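Local coordinates for protein lectin CEL-IV, C-type (Cucumaria echinata, PDB 3ALU) that binds galactose-containing sugars such as raffinose through a calcium-dependent C-type lectin carbohydrate-recognition domain bearing the EPN motif, at residues 78-89 with 119-130. Numbering follows the deposited sequence.
With GLA (alpha-D-galactopyranose), chain E; GLC (alpha-D-glucopyranose), chain B; FRU (beta-D-fructofuranose), chain C; EDO (1,2-ethanediol), chain J.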
# COMPACT_ATOMS: atom_id res chain seq x y z
N GLY A 78 14.47 -34.34 10.62
CA GLY A 78 15.84 -33.78 10.69
C GLY A 78 15.85 -32.26 10.56
O GLY A 78 14.92 -31.59 11.00
N TRP A 79 16.91 -31.72 9.98
CA TRP A 79 17.01 -30.30 9.65
C TRP A 79 16.20 -29.94 8.42
O TRP A 79 15.72 -28.79 8.31
CB TRP A 79 18.47 -29.95 9.35
CG TRP A 79 19.43 -30.28 10.48
CD1 TRP A 79 20.04 -31.49 10.72
CD2 TRP A 79 19.91 -29.38 11.50
NE1 TRP A 79 20.86 -31.40 11.83
CE2 TRP A 79 20.80 -30.12 12.32
CE3 TRP A 79 19.67 -28.03 11.80
CZ2 TRP A 79 21.46 -29.55 13.41
CZ3 TRP A 79 20.32 -27.45 12.88
CH2 TRP A 79 21.21 -28.22 13.69
N ALA A 80 16.08 -30.88 7.49
CA ALA A 80 15.48 -30.64 6.16
C ALA A 80 14.00 -30.36 6.27
O ALA A 80 13.30 -31.01 7.06
CB ALA A 80 15.71 -31.86 5.23
N PRO A 81 13.49 -29.42 5.46
CA PRO A 81 14.23 -28.67 4.42
C PRO A 81 15.02 -27.44 4.92
O PRO A 81 14.52 -26.66 5.71
CB PRO A 81 13.10 -28.23 3.47
CG PRO A 81 11.91 -28.07 4.37
CD PRO A 81 12.06 -29.07 5.48
N GLN A 82 16.21 -27.25 4.36
CA GLN A 82 17.03 -26.10 4.70
C GLN A 82 16.89 -25.10 3.56
O GLN A 82 16.98 -25.47 2.40
CB GLN A 82 18.47 -26.54 4.84
CG GLN A 82 18.58 -27.53 5.95
CD GLN A 82 20.01 -27.99 6.17
OE1 GLN A 82 20.42 -29.06 5.72
NE2 GLN A 82 20.79 -27.17 6.87
N VAL A 83 16.70 -23.84 3.92
CA VAL A 83 16.43 -22.79 2.95
C VAL A 83 17.39 -21.65 3.24
O VAL A 83 17.38 -21.10 4.38
CB VAL A 83 14.97 -22.31 3.14
CG1 VAL A 83 14.63 -21.12 2.21
CG2 VAL A 83 13.95 -23.51 2.94
N TYR A 84 18.20 -21.26 2.25
CA TYR A 84 19.17 -20.20 2.46
C TYR A 84 18.56 -18.88 2.83
O TYR A 84 17.54 -18.48 2.29
CB TYR A 84 20.03 -19.97 1.22
CG TYR A 84 21.19 -20.89 1.06
CD1 TYR A 84 22.10 -21.11 2.12
CD2 TYR A 84 21.44 -21.49 -0.18
CE1 TYR A 84 23.20 -21.96 1.93
CE2 TYR A 84 22.54 -22.32 -0.37
CZ TYR A 84 23.44 -22.52 0.69
OH TYR A 84 24.52 -23.37 0.50
N ILE A 85 19.22 -18.22 3.79
CA ILE A 85 18.99 -16.81 4.07
C ILE A 85 20.34 -16.10 3.89
O ILE A 85 21.37 -16.77 3.63
CB ILE A 85 18.44 -16.62 5.48
CG1 ILE A 85 19.43 -17.18 6.51
CG2 ILE A 85 17.04 -17.30 5.61
CD1 ILE A 85 18.92 -17.01 7.99
N GLY A 86 20.36 -14.79 4.06
CA GLY A 86 21.55 -13.98 3.67
C GLY A 86 22.71 -13.96 4.66
O GLY A 86 23.51 -13.05 4.60
N MET A 87 22.83 -15.00 5.50
CA MET A 87 23.83 -15.02 6.60
C MET A 87 25.18 -15.58 6.18
O MET A 87 25.27 -16.71 5.70
CB MET A 87 23.25 -15.87 7.74
CG MET A 87 24.19 -16.13 8.94
SD MET A 87 25.00 -14.69 9.66
CE MET A 87 23.61 -13.92 10.52
N LYS A 88 26.26 -14.80 6.41
CA LYS A 88 27.62 -15.29 6.15
C LYS A 88 28.37 -15.29 7.47
O LYS A 88 28.37 -14.29 8.17
CB LYS A 88 28.33 -14.36 5.15
CG LYS A 88 27.66 -14.31 3.79
CD LYS A 88 28.46 -13.43 2.84
CE LYS A 88 28.30 -11.97 3.19
NZ LYS A 88 28.76 -11.02 2.12
N VAL A 89 28.96 -16.43 7.79
CA VAL A 89 29.84 -16.55 8.96
C VAL A 89 31.26 -16.54 8.40
O VAL A 89 31.61 -17.45 7.58
CB VAL A 89 29.53 -17.86 9.74
CG1 VAL A 89 30.47 -17.95 10.98
CG2 VAL A 89 28.05 -17.92 10.10
N ASN A 119 33.84 -19.28 7.24
CA ASN A 119 33.24 -19.15 5.89
C ASN A 119 32.14 -20.12 5.58
O ASN A 119 32.09 -20.74 4.50
CB ASN A 119 34.34 -19.09 4.82
CG ASN A 119 35.39 -18.02 5.15
OD1 ASN A 119 35.04 -16.85 5.40
ND2 ASN A 119 36.67 -18.42 5.21
N SER A 120 31.19 -20.20 6.51
CA SER A 120 29.97 -21.01 6.31
C SER A 120 28.79 -20.06 6.05
O SER A 120 28.95 -18.85 6.15
CB SER A 120 29.67 -21.86 7.54
OG SER A 120 29.68 -21.04 8.73
N ARG A 121 27.61 -20.63 5.81
CA ARG A 121 26.45 -19.84 5.37
C ARG A 121 25.23 -20.28 6.17
O ARG A 121 25.07 -21.47 6.48
CB ARG A 121 26.19 -20.08 3.87
CG ARG A 121 27.40 -19.70 2.98
CD ARG A 121 27.72 -18.24 3.13
NE ARG A 121 28.84 -17.82 2.25
CZ ARG A 121 30.02 -17.37 2.68
NH1 ARG A 121 30.30 -17.29 4.00
NH2 ARG A 121 30.93 -16.99 1.78
N GLY A 122 24.36 -19.34 6.50
CA GLY A 122 23.16 -19.70 7.27
C GLY A 122 21.95 -20.12 6.46
O GLY A 122 21.75 -19.65 5.33
N ALA A 123 21.13 -20.99 7.04
CA ALA A 123 19.91 -21.44 6.40
C ALA A 123 18.88 -21.65 7.47
O ALA A 123 19.17 -22.15 8.59
CB ALA A 123 20.14 -22.75 5.65
N ILE A 124 17.64 -21.30 7.15
CA ILE A 124 16.50 -21.71 7.99
C ILE A 124 16.38 -23.21 7.85
O ILE A 124 16.28 -23.73 6.73
CB ILE A 124 15.19 -21.01 7.52
CG1 ILE A 124 15.21 -19.54 8.01
CG2 ILE A 124 13.91 -21.76 8.02
CD1 ILE A 124 14.08 -18.65 7.41
N ALA A 125 16.42 -23.92 8.96
CA ALA A 125 16.33 -25.38 8.90
C ALA A 125 14.93 -25.73 9.38
O ALA A 125 14.67 -25.77 10.58
CB ALA A 125 17.44 -26.01 9.78
N ALA A 126 13.99 -25.96 8.45
CA ALA A 126 12.58 -26.06 8.85
C ALA A 126 12.11 -27.43 9.26
O ALA A 126 10.92 -27.62 9.64
CB ALA A 126 11.66 -25.53 7.70
N GLY A 127 13.00 -28.42 9.16
CA GLY A 127 12.71 -29.75 9.69
C GLY A 127 12.44 -29.72 11.18
O GLY A 127 12.79 -28.76 11.88
N ASP A 128 11.86 -30.79 11.69
CA ASP A 128 11.43 -30.82 13.09
C ASP A 128 12.56 -30.80 14.11
O ASP A 128 12.32 -30.45 15.24
CB ASP A 128 10.51 -32.01 13.37
CG ASP A 128 9.17 -31.89 12.72
OD1 ASP A 128 8.50 -32.92 12.60
OD2 ASP A 128 8.76 -30.77 12.34
N TYR A 129 13.77 -31.12 13.69
CA TYR A 129 14.91 -31.09 14.62
C TYR A 129 15.17 -29.65 15.08
O TYR A 129 15.55 -29.40 16.22
CB TYR A 129 16.17 -31.68 13.96
CG TYR A 129 17.34 -31.75 14.91
CD1 TYR A 129 17.29 -32.61 16.00
CD2 TYR A 129 18.45 -30.94 14.72
CE1 TYR A 129 18.33 -32.66 16.92
CE2 TYR A 129 19.53 -31.00 15.64
CZ TYR A 129 19.44 -31.88 16.71
OH TYR A 129 20.46 -31.96 17.63
N SER A 130 14.98 -28.71 14.17
CA SER A 130 15.43 -27.32 14.35
C SER A 130 14.30 -26.30 14.40
O SER A 130 14.47 -25.18 14.90
CB SER A 130 16.41 -27.00 13.19
OG SER A 130 15.99 -27.72 12.00
C1 GLA E . 24.91 -31.38 10.05
C2 GLA E . 25.75 -30.41 10.90
C3 GLA E . 24.91 -29.42 11.69
C4 GLA E . 23.92 -28.68 10.77
C5 GLA E . 23.15 -29.72 9.93
C6 GLA E . 22.19 -29.07 8.92
O2 GLA E . 26.55 -31.15 11.85
O3 GLA E . 25.78 -28.49 12.36
O4 GLA E . 24.69 -27.83 9.92
O5 GLA E . 24.05 -30.57 9.20
O6 GLA E . 22.98 -28.37 7.96
C1 GLC B . 21.61 -34.65 13.38
C2 GLC B . 20.62 -35.55 12.64
C3 GLC B . 21.33 -36.33 11.55
C4 GLC B . 22.07 -35.40 10.59
C5 GLC B . 22.99 -34.42 11.32
C6 GLC B . 23.58 -33.42 10.31
O2 GLC B . 20.05 -36.46 13.59
O3 GLC B . 20.36 -37.10 10.81
O4 GLC B . 22.87 -36.21 9.72
O5 GLC B . 22.32 -33.80 12.45
O6 GLC B . 24.20 -32.27 10.93
C1 FRU C . 21.36 -35.50 16.38
C2 FRU C . 22.56 -34.99 15.57
C3 FRU C . 23.89 -35.44 16.20
C4 FRU C . 24.86 -34.37 15.72
C5 FRU C . 24.01 -33.11 15.57
C6 FRU C . 24.34 -32.40 14.26
O1 FRU C . 21.40 -34.97 17.72
O2 FRU C . 22.48 -35.45 14.21
O3 FRU C . 24.29 -36.76 15.81
O4 FRU C . 25.96 -34.17 16.63
O5 FRU C . 22.64 -33.54 15.57
O6 FRU C . 25.27 -31.34 14.52
C1 EDO J . 18.17 -29.49 2.97
O1 EDO J . 16.94 -29.49 2.26
C2 EDO J . 18.18 -30.61 3.97
O2 EDO J . 19.46 -31.23 3.96
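Trp79 turns its CG anti to its carbonyl carbon (chi1 -57°), whereas Tyr129 sets its own anti to the backbone N (chi1 -176°), and the two side chains run side by side in one direction. They meet edge-to-face: the CD2–CE2 edge of Tyr129 lies over the six-membered ring of Trp79, toward its rim, centroids 4.9 Å apart and planes at 63°. Galactose packs on the opposite indole face, its C5 3.4 Å from Trp79 CE2, a CH-pi-like arrangement. In the indole plane, Trp79 NE1 donates to glucose O5 at 2.9 Å, and Ala125 CB touches CE3. Gln82, extended beyond CG, carries NE2 to within 2.7 Å of galactose O6, while the Tyr129 hydroxyl accepts from fructose O1 at 3.2 Å. These three residues belong to the glycan pocket of the C-type lectin domain, beside the calcium bound by Glu113, Asn115, Asn116 and Asp136.

The two segments pair as antiparallel strands, 82-89 with 120-125. Ile124 and Val83 exchange two backbone bonds, and past Tyr84 a beta bulge shifts the register by two, Gly122 N then bonding Met87 O. Toward the sugar end, Gly127 N reaches Trp79 O from above the carbonyl plane and Tyr129 N bonds Gly78 O; these two bonds tie the backbones of Trp79 and Tyr129 across the contact. At the far end Ser120 O is gripped from opposite faces by Val89 N and Arg121 NH1; the Ser120 hydroxyl bonds Asp136 as a second-shell partner.

Polar bonds to all three raffinose units are consistent with recognition extending past the galactose, the fructose bond being the longest of the three.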